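Local coordinates for ApeI dehydratase-like domain-containing protein (Pectobacterium atrosepticum, PDB 3ESI) that is of unknown function but has a hot-dog fold and is probably related to ApeI-type dehydratases acting on acyl thioesters, at residues Phe31-His36 against Ile78-Thr83; Leu49-His54 against Phe99-Leu104; Gln62-Leu67 against Leu88-Gly93. All blocks are in the same frame, centred on the assembly; numbering follows the deposited sequence.

Contact 1 of 3, residues Phe31-His36 against Ile78-Thr83; sequences FWFNGH and ILPGKT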
loop_
_atom_site.group_PDB
_atom_site.type_symbol
_atom_site.label_atom_id
_atom_site.label_comp_id
_atom_site.label_asym_id
_atom_site.label_seq_id
_atom_site.Cartn_x
_atom_site.Cartn_y
_atom_site.Cartn_z
ATOM N N PHE A 31 2.685 6.693 -13.680
ATOM C CA PHE A 31 1.901 7.138 -12.529
ATOM C C PHE A 31 2.091 6.219 -11.326
ATOM O O PHE A 31 1.891 6.626 -10.175
ATOM C CB PHE A 31 0.413 7.231 -12.898
ATOM C CG PHE A 31 0.099 8.341 -13.860
ATOM C CD1 PHE A 31 0.607 9.622 -13.650
ATOM C CD2 PHE A 31 -0.707 8.115 -14.966
ATOM C CE1 PHE A 31 0.318 10.673 -14.533
ATOM C CE2 PHE A 31 -1.004 9.154 -15.855
ATOM C CZ PHE A 31 -0.488 10.440 -15.635
ATOM N N TRP A 32 2.485 4.980 -11.604
ATOM C CA TRP A 32 2.725 3.985 -10.564
ATOM C C TRP A 32 3.813 4.437 -9.596
ATOM O O TRP A 32 3.886 3.957 -8.464
ATOM C CB TRP A 32 3.170 2.657 -11.192
ATOM C CG TRP A 32 2.208 2.097 -12.203
ATOM C CD1 TRP A 32 2.349 2.093 -13.564
ATOM C CD2 TRP A 32 0.955 1.459 -11.928
ATOM N NE1 TRP A 32 1.261 1.490 -14.149
ATOM C CE2 TRP A 32 0.390 1.094 -13.169
ATOM C CE3 TRP A 32 0.257 1.157 -10.752
ATOM C CZ2 TRP A 32 -0.843 0.444 -13.266
ATOM C CZ3 TRP A 32 -0.962 0.510 -10.850
ATOM C CH2 TRP A 32 -1.499 0.162 -12.101
ATOM N N PHE A 33 4.660 5.355 -10.041
ATOM C CA PHE A 33 5.762 5.811 -9.219
ATOM C C PHE A 33 5.676 7.253 -8.749
ATOM O O PHE A 33 6.602 7.750 -8.106
ATOM C CB PHE A 33 7.070 5.624 -9.978
ATOM C CG PHE A 33 7.263 4.243 -10.534
ATOM C CD1 PHE A 33 7.203 3.132 -9.706
ATOM C CD2 PHE A 33 7.536 4.058 -11.888
ATOM C CE1 PHE A 33 7.411 1.853 -10.214
ATOM C CE2 PHE A 33 7.746 2.783 -12.409
ATOM C CZ PHE A 33 7.684 1.675 -11.569
ATOM N N ASN A 34 4.580 7.929 -9.050
ATOM C CA ASN A 34 4.448 9.324 -8.655
ATOM C C ASN A 34 4.598 9.613 -7.152
ATOM O O ASN A 34 3.880 9.064 -6.315
ATOM C CB ASN A 34 3.120 9.884 -9.159
ATOM C CG ASN A 34 3.097 11.390 -9.147
ATOM O OD1 ASN A 34 3.011 12.024 -8.085
ATOM N ND2 ASN A 34 3.195 11.981 -10.327
ATOM N N GLY A 35 5.535 10.501 -6.832
ATOM C CA GLY A 35 5.791 10.877 -5.455
ATOM C C GLY A 35 4.557 11.205 -4.631
ATOM O O GLY A 35 4.571 11.031 -3.404
ATOM N N HIS A 36 3.499 11.678 -5.291
ATOM C CA HIS A 36 2.261 12.022 -4.590
ATOM C C HIS A 36 1.503 10.802 -4.098
ATOM O O HIS A 36 0.580 10.922 -3.292
ATOM C CB HIS A 36 1.323 12.848 -5.489
ATOM C CG HIS A 36 1.617 14.318 -5.484
ATOM N ND1 HIS A 36 2.516 14.905 -6.353
ATOM C CD2 HIS A 36 1.179 15.308 -4.670
ATOM C CE1 HIS A 36 2.620 16.192 -6.070
ATOM N NE2 HIS A 36 1.820 16.462 -5.053
ATOM N N ILE A 78 10.079 -4.765 -8.556
ATOM C CA ILE A 78 10.483 -4.174 -9.816
ATOM C C ILE A 78 10.539 -2.664 -9.608
ATOM O O ILE A 78 9.520 -2.025 -9.371
ATOM C CB ILE A 78 9.467 -4.528 -10.911
ATOM C CG1 ILE A 78 9.432 -6.052 -11.090
ATOM C CG2 ILE A 78 9.831 -3.837 -12.209
ATOM C CD1 ILE A 78 8.430 -6.563 -12.101
ATOM N N LEU A 79 11.739 -2.096 -9.686
ATOM C CA LEU A 79 11.918 -0.665 -9.476
ATOM C C LEU A 79 11.798 0.142 -10.761
ATOM O O LEU A 79 11.879 -0.395 -11.859
ATOM C CB LEU A 79 13.286 -0.391 -8.846
ATOM C CG LEU A 79 13.667 -1.244 -7.636
ATOM C CD1 LEU A 79 14.953 -0.695 -7.022
ATOM C CD2 LEU A 79 12.538 -1.242 -6.617
ATOM N N PRO A 80 11.605 1.457 -10.630
ATOM C CA PRO A 80 11.483 2.345 -11.785
ATOM C C PRO A 80 12.790 2.326 -12.579
ATOM O O PRO A 80 13.874 2.331 -11.992
ATOM C CB PRO A 80 11.232 3.708 -11.146
ATOM C CG PRO A 80 10.552 3.370 -9.872
ATOM C CD PRO A 80 11.357 2.189 -9.378
ATOM N N GLY A 81 12.689 2.296 -13.906
ATOM C CA GLY A 81 13.881 2.284 -14.746
ATOM C C GLY A 81 14.480 0.918 -15.057
ATOM O O GLY A 81 15.534 0.853 -15.677
ATOM N N LYS A 82 13.828 -0.172 -14.650
ATOM C CA LYS A 82 14.363 -1.512 -14.911
ATOM C C LYS A 82 13.936 -2.076 -16.247
ATOM O O LYS A 82 12.894 -1.707 -16.785
ATOM C CB LYS A 82 13.934 -2.495 -13.821
ATOM C CG LYS A 82 14.524 -2.212 -12.461
ATOM C CD LYS A 82 16.033 -2.241 -12.500
ATOM C CE LYS A 82 16.623 -1.880 -11.144
ATOM N NZ LYS A 82 18.105 -1.890 -11.177
ATOM N N THR A 83 14.757 -2.975 -16.779
ATOM C CA THR A 83 14.463 -3.633 -18.053
ATOM C C THR A 83 13.959 -5.030 -17.704
ATOM O O THR A 83 14.575 -5.735 -16.901
ATOM C CB THR A 83 15.724 -3.710 -18.939
ATOM O OG1 THR A 83 16.160 -2.378 -19.236
ATOM C CG2 THR A 83 15.434 -4.437 -20.245
#
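Phe33 lays one face of its ring on the pyrrolidine ring of Pro80, and this pair makes up most of the contact. The phenylalanine sits at the end of the short 3-10 segment 31-33, and with CG anti to its own carbonyl carbon (chi1 -51°) the ring reaches out to the loop 78-83. Its CB is still at the margin, 4.1 Å from Pro80 CG. One bond further, Phe33 CG is 3.5 Å from Pro80 CG, and Phe33 CD1 comes within 3.4 Å of that same carbon. On the other flank, Phe33 CD2 and CE2 run along Pro80 CB, each at 3.8 Å, whereas Phe33 CE1 faces Pro80 CD at 4.0 Å. At the tip, Phe33 CZ meets both CG and CA of the proline, on the same face. Pro80 CG thus lies over the middle of the ring, 3.3 Å from its centroid and 10° off the normal, a CH-pi contact in which proline CH bonds meet the aromatic cloud. The opposite face is met by Trp32 CB.

The backbone of 79-82 explains the proline and glycine: in this type II beta turn Pro80, its phi restricted by the ring, fits the second position, and Gly81 the third, where the positive phi of 87° favours a residue without a side chain. Beyond Phe33, Asn34 OD1 uses an in-plane lone pair to accept from His36 N at 2.9 Å, making an Asx turn. Phe31 meets Phe66 of the second subunit edge to face. The Gly35-His36 pair resembles the Gly-His of hot-dog dehydratases such as FabZ, whose histidine is catalytic; no such role is established here. The contact joins the loop preceding the central hot-dog helix to a type II turn.

Contact 2 of 3, residues Leu49-His54 against Phe99-Leu104; sequences LDWVMH and FSYSIL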
loop_
_atom_site.group_PDB
_atom_site.type_symbol
_atom_site.label_atom_id
_atom_site.label_comp_id
_atom_site.label_asym_id
_atom_site.label_seq_id
_atom_site.Cartn_x
_atom_site.Cartn_y
_atom_site.Cartn_z
ATOM N N LEU A 49 -0.206 -7.568 -13.288
ATOM C CA LEU A 49 -1.275 -8.390 -13.839
ATOM C C LEU A 49 -1.856 -7.722 -15.084
ATOM O O LEU A 49 -2.045 -8.358 -16.117
ATOM C CB LEU A 49 -2.382 -8.600 -12.802
ATOM C CG LEU A 49 -3.635 -9.310 -13.341
ATOM C CD1 LEU A 49 -3.230 -10.664 -13.885
ATOM C CD2 LEU A 49 -4.697 -9.462 -12.255
ATOM N N ASP A 50 -2.132 -6.431 -14.973
ATOM C CA ASP A 50 -2.690 -5.662 -16.070
ATOM C C ASP A 50 -1.859 -5.803 -17.329
ATOM O O ASP A 50 -2.399 -6.109 -18.388
ATOM C CB ASP A 50 -2.801 -4.185 -15.675
ATOM C CG ASP A 50 -3.325 -3.318 -16.803
ATOM O OD1 ASP A 50 -4.356 -3.668 -17.395
ATOM O OD2 ASP A 50 -2.713 -2.281 -17.100
ATOM N N TRP A 51 -0.552 -5.565 -17.223
ATOM C CA TRP A 51 0.331 -5.696 -18.374
ATOM C C TRP A 51 0.260 -7.117 -18.925
ATOM O O TRP A 51 0.219 -7.317 -20.144
ATOM C CB TRP A 51 1.781 -5.373 -17.996
ATOM C CG TRP A 51 1.992 -3.969 -17.564
ATOM C CD1 TRP A 51 1.061 -2.985 -17.515
ATOM C CD2 TRP A 51 3.224 -3.382 -17.131
ATOM N NE1 TRP A 51 1.631 -1.815 -17.082
ATOM C CE2 TRP A 51 2.960 -2.030 -16.837
ATOM C CE3 TRP A 51 4.530 -3.871 -16.964
ATOM C CZ2 TRP A 51 3.951 -1.150 -16.387
ATOM C CZ3 TRP A 51 5.513 -3.002 -16.518
ATOM C CH2 TRP A 51 5.218 -1.652 -16.234
ATOM N N VAL A 52 0.246 -8.107 -18.036
ATOM C CA VAL A 52 0.160 -9.499 -18.479
ATOM C C VAL A 52 -1.113 -9.698 -19.307
ATOM O O VAL A 52 -1.079 -10.262 -20.396
ATOM C CB VAL A 52 0.158 -10.484 -17.278
ATOM C CG1 VAL A 52 -0.230 -11.866 -17.740
ATOM C CG2 VAL A 52 1.548 -10.542 -16.642
ATOM N N MET A 53 -2.228 -9.187 -18.799
ATOM C CA MET A 53 -3.502 -9.324 -19.485
ATOM C C MET A 53 -3.585 -8.579 -20.821
ATOM O O MET A 53 -4.169 -9.086 -21.774
ATOM C CB MET A 53 -4.645 -8.891 -18.556
ATOM C CG MET A 53 -5.011 -9.937 -17.479
ATOM S SD MET A 53 -5.449 -11.612 -18.102
ATOM C CE MET A 53 -4.133 -12.411 -17.603
ATOM N N HIS A 54 -3.008 -7.389 -20.908
ATOM C CA HIS A 54 -3.050 -6.634 -22.159
ATOM C C HIS A 54 -2.297 -7.362 -23.287
ATOM O O HIS A 54 -2.808 -7.500 -24.401
ATOM C CB HIS A 54 -2.475 -5.234 -21.925
ATOM C CG HIS A 54 -2.303 -4.420 -23.169
ATOM N ND1 HIS A 54 -1.131 -4.407 -23.893
ATOM C CD2 HIS A 54 -3.148 -3.574 -23.803
ATOM C CE1 HIS A 54 -1.258 -3.585 -24.918
ATOM N NE2 HIS A 54 -2.473 -3.067 -24.887
ATOM N N PHE A 99 2.676 -16.854 -16.950
ATOM C CA PHE A 99 3.514 -15.698 -17.210
ATOM C C PHE A 99 4.737 -15.695 -16.320
ATOM O O PHE A 99 4.758 -16.333 -15.269
ATOM C CB PHE A 99 2.725 -14.406 -16.993
ATOM C CG PHE A 99 2.456 -14.097 -15.558
ATOM C CD1 PHE A 99 3.433 -13.508 -14.764
ATOM C CD2 PHE A 99 1.216 -14.390 -14.992
ATOM C CE1 PHE A 99 3.184 -13.210 -13.417
ATOM C CE2 PHE A 99 0.953 -14.097 -13.650
ATOM C CZ PHE A 99 1.940 -13.505 -12.859
ATOM N N SER A 100 5.757 -14.960 -16.752
ATOM C CA SER A 100 6.983 -14.849 -15.988
ATOM C C SER A 100 7.719 -13.536 -16.272
ATOM O O SER A 100 7.973 -13.190 -17.421
ATOM C CB SER A 100 7.885 -16.038 -16.301
ATOM O OG SER A 100 9.069 -15.969 -15.535
ATOM N N TYR A 101 8.041 -12.806 -15.209
ATOM C CA TYR A 101 8.754 -11.535 -15.316
ATOM C C TYR A 101 10.160 -11.707 -14.778
ATOM O O TYR A 101 10.345 -12.250 -13.690
ATOM C CB TYR A 101 8.084 -10.442 -14.469
ATOM C CG TYR A 101 6.893 -9.739 -15.081
ATOM C CD1 TYR A 101 7.058 -8.708 -16.007
ATOM C CD2 TYR A 101 5.593 -10.068 -14.688
ATOM C CE1 TYR A 101 5.960 -8.020 -16.516
ATOM C CE2 TYR A 101 4.493 -9.389 -15.192
ATOM C CZ TYR A 101 4.682 -8.369 -16.100
ATOM O OH TYR A 101 3.584 -7.694 -16.574
ATOM N N SER A 102 11.153 -11.236 -15.520
ATOM C CA SER A 102 12.521 -11.312 -15.023
ATOM C C SER A 102 13.232 -9.978 -15.267
ATOM O O SER A 102 13.001 -9.305 -16.271
ATOM C CB SER A 102 13.287 -12.502 -15.651
ATOM O OG SER A 102 13.588 -12.317 -17.022
ATOM N N ILE A 103 14.057 -9.585 -14.304
ATOM C CA ILE A 103 14.811 -8.335 -14.369
ATOM C C ILE A 103 16.189 -8.586 -14.956
ATOM O O ILE A 103 16.916 -9.463 -14.476
ATOM C CB ILE A 103 15.022 -7.741 -12.968
ATOM C CG1 ILE A 103 13.673 -7.453 -12.309
ATOM C CG2 ILE A 103 15.861 -6.480 -13.063
ATOM C CD1 ILE A 103 13.777 -7.082 -10.842
ATOM N N LEU A 104 16.548 -7.822 -15.990
ATOM C CA LEU A 104 17.866 -7.962 -16.619
ATOM C C LEU A 104 18.766 -6.833 -16.150
ATOM O O LEU A 104 18.456 -5.659 -16.366
ATOM C CB LEU A 104 17.778 -7.906 -18.158
ATOM C CG LEU A 104 17.052 -8.965 -19.010
ATOM C CD1 LEU A 104 16.942 -10.275 -18.244
ATOM C CD2 LEU A 104 15.675 -8.478 -19.400
#
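Val52 packs against two aromatic side chains of the strand, Phe99 and Tyr101. Its CG2 touches both rings, over a face of Phe99 and aslant to Tyr101; CG1 adds a contact to Phe99 alone. Val52 and Phe99 cross at about a right angle. The methyl CG2 of Val52 stands over the Phe99 ring displaced toward the rim and 4.1 Å from the centroid, as a CH-pi contact, while Val52 CG1 rests against Phe99 CB and CD2. The phenylalanine ring takes this place because its CG lies between the backbone N and the carbonyl carbon (chi1 73°). Toward Tyr101 the same CG2 comes to 3.5 Å from Tyr101 CE2.

This is the hot-dog fold in cross-section: helix 45-59 is the sausage and the antiparallel sheet the bun. The segments' axes pass 10.2 Å apart at 123°, with strand 96-105 under the helix near the centre of the chain. Beta-branched valine is short enough to sit close to the sheet, and the alternation of the strand turns Phe99 and Tyr101 to the same side.

Tyr101 is the longer of the two and extends to the helix backbone. The Tyr101 and Trp51 side chains cross at about a right angle, and Tyr101 OH lies 3.3 Å from Trp51 CB. The buried hydroxyl is satisfied by a hydrogen bond to Gln48 O, one turn back on the helix, which gives tyrosine a reason to be here. Trp51 turns its indole toward the N-terminal residues, where NE1 donates to Met1 O and the ring packs on Leu2 and Pro3.

Contact 3 of 3, residues Gln62-Leu67 against Leu88-Gly93; sequences QGWTFL and LIWHAG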
loop_
_atom_site.group_PDB
_atom_site.type_symbol
_atom_site.label_atom_id
_atom_site.label_comp_id
_atom_site.label_asym_id
_atom_site.label_seq_id
_atom_site.Cartn_x
_atom_site.Cartn_y
_atom_site.Cartn_z
ATOM N N GLN A 62 -6.917 -13.660 -28.285
ATOM C CA GLN A 62 -7.737 -12.535 -28.711
ATOM C C GLN A 62 -9.193 -12.532 -28.231
ATOM O O GLN A 62 -9.722 -11.485 -27.825
ATOM C CB GLN A 62 -7.695 -12.414 -30.240
ATOM C CG GLN A 62 -6.391 -11.821 -30.795
ATOM C CD GLN A 62 -5.174 -12.722 -30.603
ATOM O OE1 GLN A 62 -4.042 -12.304 -30.854
ATOM N NE2 GLN A 62 -5.402 -13.966 -30.167
ATOM N N GLY A 63 -9.844 -13.688 -28.268
ATOM C CA GLY A 63 -11.230 -13.730 -27.840
ATOM C C GLY A 63 -11.452 -14.166 -26.405
ATOM O O GLY A 63 -12.515 -14.700 -26.080
ATOM N N TRP A 64 -10.468 -13.943 -25.538
ATOM C CA TRP A 64 -10.604 -14.338 -24.141
ATOM C C TRP A 64 -10.408 -13.192 -23.154
ATOM O O TRP A 64 -9.975 -12.099 -23.520
ATOM C CB TRP A 64 -9.611 -15.451 -23.820
ATOM C CG TRP A 64 -9.757 -16.665 -24.691
ATOM C CD1 TRP A 64 -9.627 -16.725 -26.057
ATOM C CD2 TRP A 64 -10.046 -18.001 -24.256
ATOM N NE1 TRP A 64 -9.817 -18.019 -26.492
ATOM C CE2 TRP A 64 -10.075 -18.822 -25.411
ATOM C CE3 TRP A 64 -10.282 -18.586 -23.004
ATOM C CZ2 TRP A 64 -10.332 -20.202 -25.349
ATOM C CZ3 TRP A 64 -10.538 -19.962 -22.942
ATOM C CH2 TRP A 64 -10.560 -20.751 -24.110
ATOM N N THR A 65 -10.752 -13.446 -21.899
ATOM C CA THR A 65 -10.585 -12.463 -20.839
ATOM C C THR A 65 -10.353 -13.142 -19.504
ATOM O O THR A 65 -10.533 -14.359 -19.350
ATOM C CB THR A 65 -11.804 -11.531 -20.686
ATOM O OG1 THR A 65 -13.004 -12.313 -20.630
ATOM C CG2 THR A 65 -11.868 -10.541 -21.840
ATOM N N PHE A 66 -9.950 -12.330 -18.540
ATOM C CA PHE A 66 -9.657 -12.788 -17.194
ATOM C C PHE A 66 -10.847 -13.467 -16.503
ATOM O O PHE A 66 -11.996 -13.041 -16.654
ATOM C CB PHE A 66 -9.204 -11.584 -16.363
ATOM C CG PHE A 66 -8.910 -11.895 -14.915
ATOM C CD1 PHE A 66 -7.612 -12.214 -14.505
ATOM C CD2 PHE A 66 -9.919 -11.811 -13.949
ATOM C CE1 PHE A 66 -7.320 -12.437 -13.157
ATOM C CE2 PHE A 66 -9.636 -12.035 -12.601
ATOM C CZ PHE A 66 -8.333 -12.348 -12.201
ATOM N N LEU A 67 -10.559 -14.539 -15.764
ATOM C CA LEU A 67 -11.582 -15.229 -14.981
ATOM C C LEU A 67 -11.056 -15.213 -13.552
ATOM O O LEU A 67 -11.706 -14.689 -12.656
ATOM C CB LEU A 67 -11.807 -16.679 -15.434
ATOM C CG LEU A 67 -12.812 -17.433 -14.533
ATOM C CD1 LEU A 67 -14.187 -16.789 -14.604
ATOM C CD2 LEU A 67 -12.890 -18.896 -14.949
ATOM N N LEU A 88 5.055 -15.110 -21.854
ATOM C CA LEU A 88 3.651 -15.520 -21.749
ATOM C C LEU A 88 3.440 -16.830 -22.508
ATOM O O LEU A 88 3.782 -16.919 -23.691
ATOM C CB LEU A 88 2.730 -14.473 -22.381
ATOM C CG LEU A 88 2.243 -13.245 -21.617
ATOM C CD1 LEU A 88 3.345 -12.691 -20.745
ATOM C CD2 LEU A 88 1.758 -12.208 -22.624
ATOM N N ILE A 89 2.861 -17.829 -21.839
ATOM C CA ILE A 89 2.575 -19.125 -22.462
ATOM C C ILE A 89 1.082 -19.422 -22.312
ATOM O O ILE A 89 0.566 -19.467 -21.193
ATOM C CB ILE A 89 3.369 -20.264 -21.785
ATOM C CG1 ILE A 89 4.875 -20.014 -21.931
ATOM C CG2 ILE A 89 2.986 -21.599 -22.405
ATOM C CD1 ILE A 89 5.739 -20.925 -21.077
ATOM N N TRP A 90 0.381 -19.620 -23.423
ATOM C CA TRP A 90 -1.047 -19.898 -23.342
ATOM C C TRP A 90 -1.475 -21.244 -23.885
ATOM O O TRP A 90 -1.282 -21.548 -25.064
ATOM C CB TRP A 90 -1.867 -18.821 -24.047
ATOM C CG TRP A 90 -3.347 -19.038 -23.867
ATOM C CD1 TRP A 90 -4.018 -19.195 -22.680
ATOM C CD2 TRP A 90 -4.331 -19.112 -24.897
ATOM N NE1 TRP A 90 -5.364 -19.361 -22.915
ATOM C CE2 TRP A 90 -5.583 -19.315 -24.266
ATOM C CE3 TRP A 90 -4.281 -19.023 -26.290
ATOM C CZ2 TRP A 90 -6.771 -19.434 -24.985
ATOM C CZ3 TRP A 90 -5.463 -19.141 -27.010
ATOM C CH2 TRP A 90 -6.694 -19.345 -26.354
ATOM N N HIS A 91 -2.097 -22.027 -23.011
ATOM C CA HIS A 91 -2.595 -23.360 -23.338
ATOM C C HIS A 91 -4.124 -23.292 -23.423
ATOM O O HIS A 91 -4.810 -23.446 -22.420
ATOM C CB HIS A 91 -2.158 -24.335 -22.237
ATOM C CG HIS A 91 -2.332 -25.778 -22.592
ATOM N ND1 HIS A 91 -1.667 -26.789 -21.930
ATOM C CD2 HIS A 91 -3.096 -26.382 -23.533
ATOM C CE1 HIS A 91 -2.015 -27.952 -22.449
ATOM N NE2 HIS A 91 -2.881 -27.733 -23.423
ATOM N N ALA A 92 -4.650 -23.046 -24.619
ATOM C CA ALA A 92 -6.092 -22.938 -24.818
ATOM C C ALA A 92 -6.853 -24.181 -24.352
ATOM O O ALA A 92 -8.062 -24.127 -24.093
ATOM C CB ALA A 92 -6.391 -22.665 -26.277
ATOM N N GLY A 93 -6.149 -25.303 -24.259
ATOM C CA GLY A 93 -6.793 -26.518 -23.806
ATOM C C GLY A 93 -7.234 -26.338 -22.367
ATOM O O GLY A 93 -8.432 -26.236 -22.086
#
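With CG anti to the carbonyl carbon in Trp64 (chi1 -57°) and anti to the backbone N in Trp90 (chi1 -175°), two indoles from separate strands swing toward each other and meet edge to face. Trp64 offers the face and Trp90 the edge. The atoms that touch belong to the CZ2-CH2 edge of the Trp90 six-membered ring. Trp90 CZ2 is 3.4 Å from Trp64 CE2, at the bond where the two rings of that indole fuse, and Trp90 CH2 is equally near Trp64 NE1. From the five-membered ring of Trp64 to the six-membered ring of Trp90 the centroids are 4.6 Å apart and the planes stand at 72°, a T-shaped pair that directs weakly positive ring hydrogens at an electron-rich face.

The two strands are not neighbours: strands 96-105 and 108-121 lie between them in the antiparallel sheet. The long, flat indoles span the distance left between these strands, consistent with the strong curl of a hot-dog sheet round its helix, which would bring their ends together. Phe66 and Leu88, two residues away from the tryptophans along their strands, pack on helix 45-59, while Trp90 covers Ala61 just after it.

Ala92, just past strand 83-91, lies at the margin. Its CA sits 3.5 Å above one face of the Trp90 indole, toward the rim, and its carbonyl O makes a slight approach to Trp64 CH2 at 4.2 Å. Trp64 also spreads over Leu119 and Pro121 of strand 108-121, and over Gln95, at a partly exposed surface where a broad, mildly polar indole is well suited.

How the contacts relate
From the N terminus, the chain passes the 31-36 loop, helix segment 49-54 and segment 62-67 before any of their partners arrives. Contact 1 closes first, when 78-83 returns to 31-36; 88-93 then completes contact 3, and 99-104 completes contact 2. Contact 3 therefore falls within the span of contact 2, while contact 1 crosses both. Contacts 1 and 2 touch at Thr83 and Leu104, where adjacent strands 83-91 and 96-105 probably share a hydrogen bond. Contacts 2 and 3 meet through Leu49, Met53 and Phe66, and where Leu88 packs on Val52 and Phe99. Contacts 1 and 3 lie on opposite sides of the chain's centre, about 28 Å apart between centres, with the helix-on-sheet core between them.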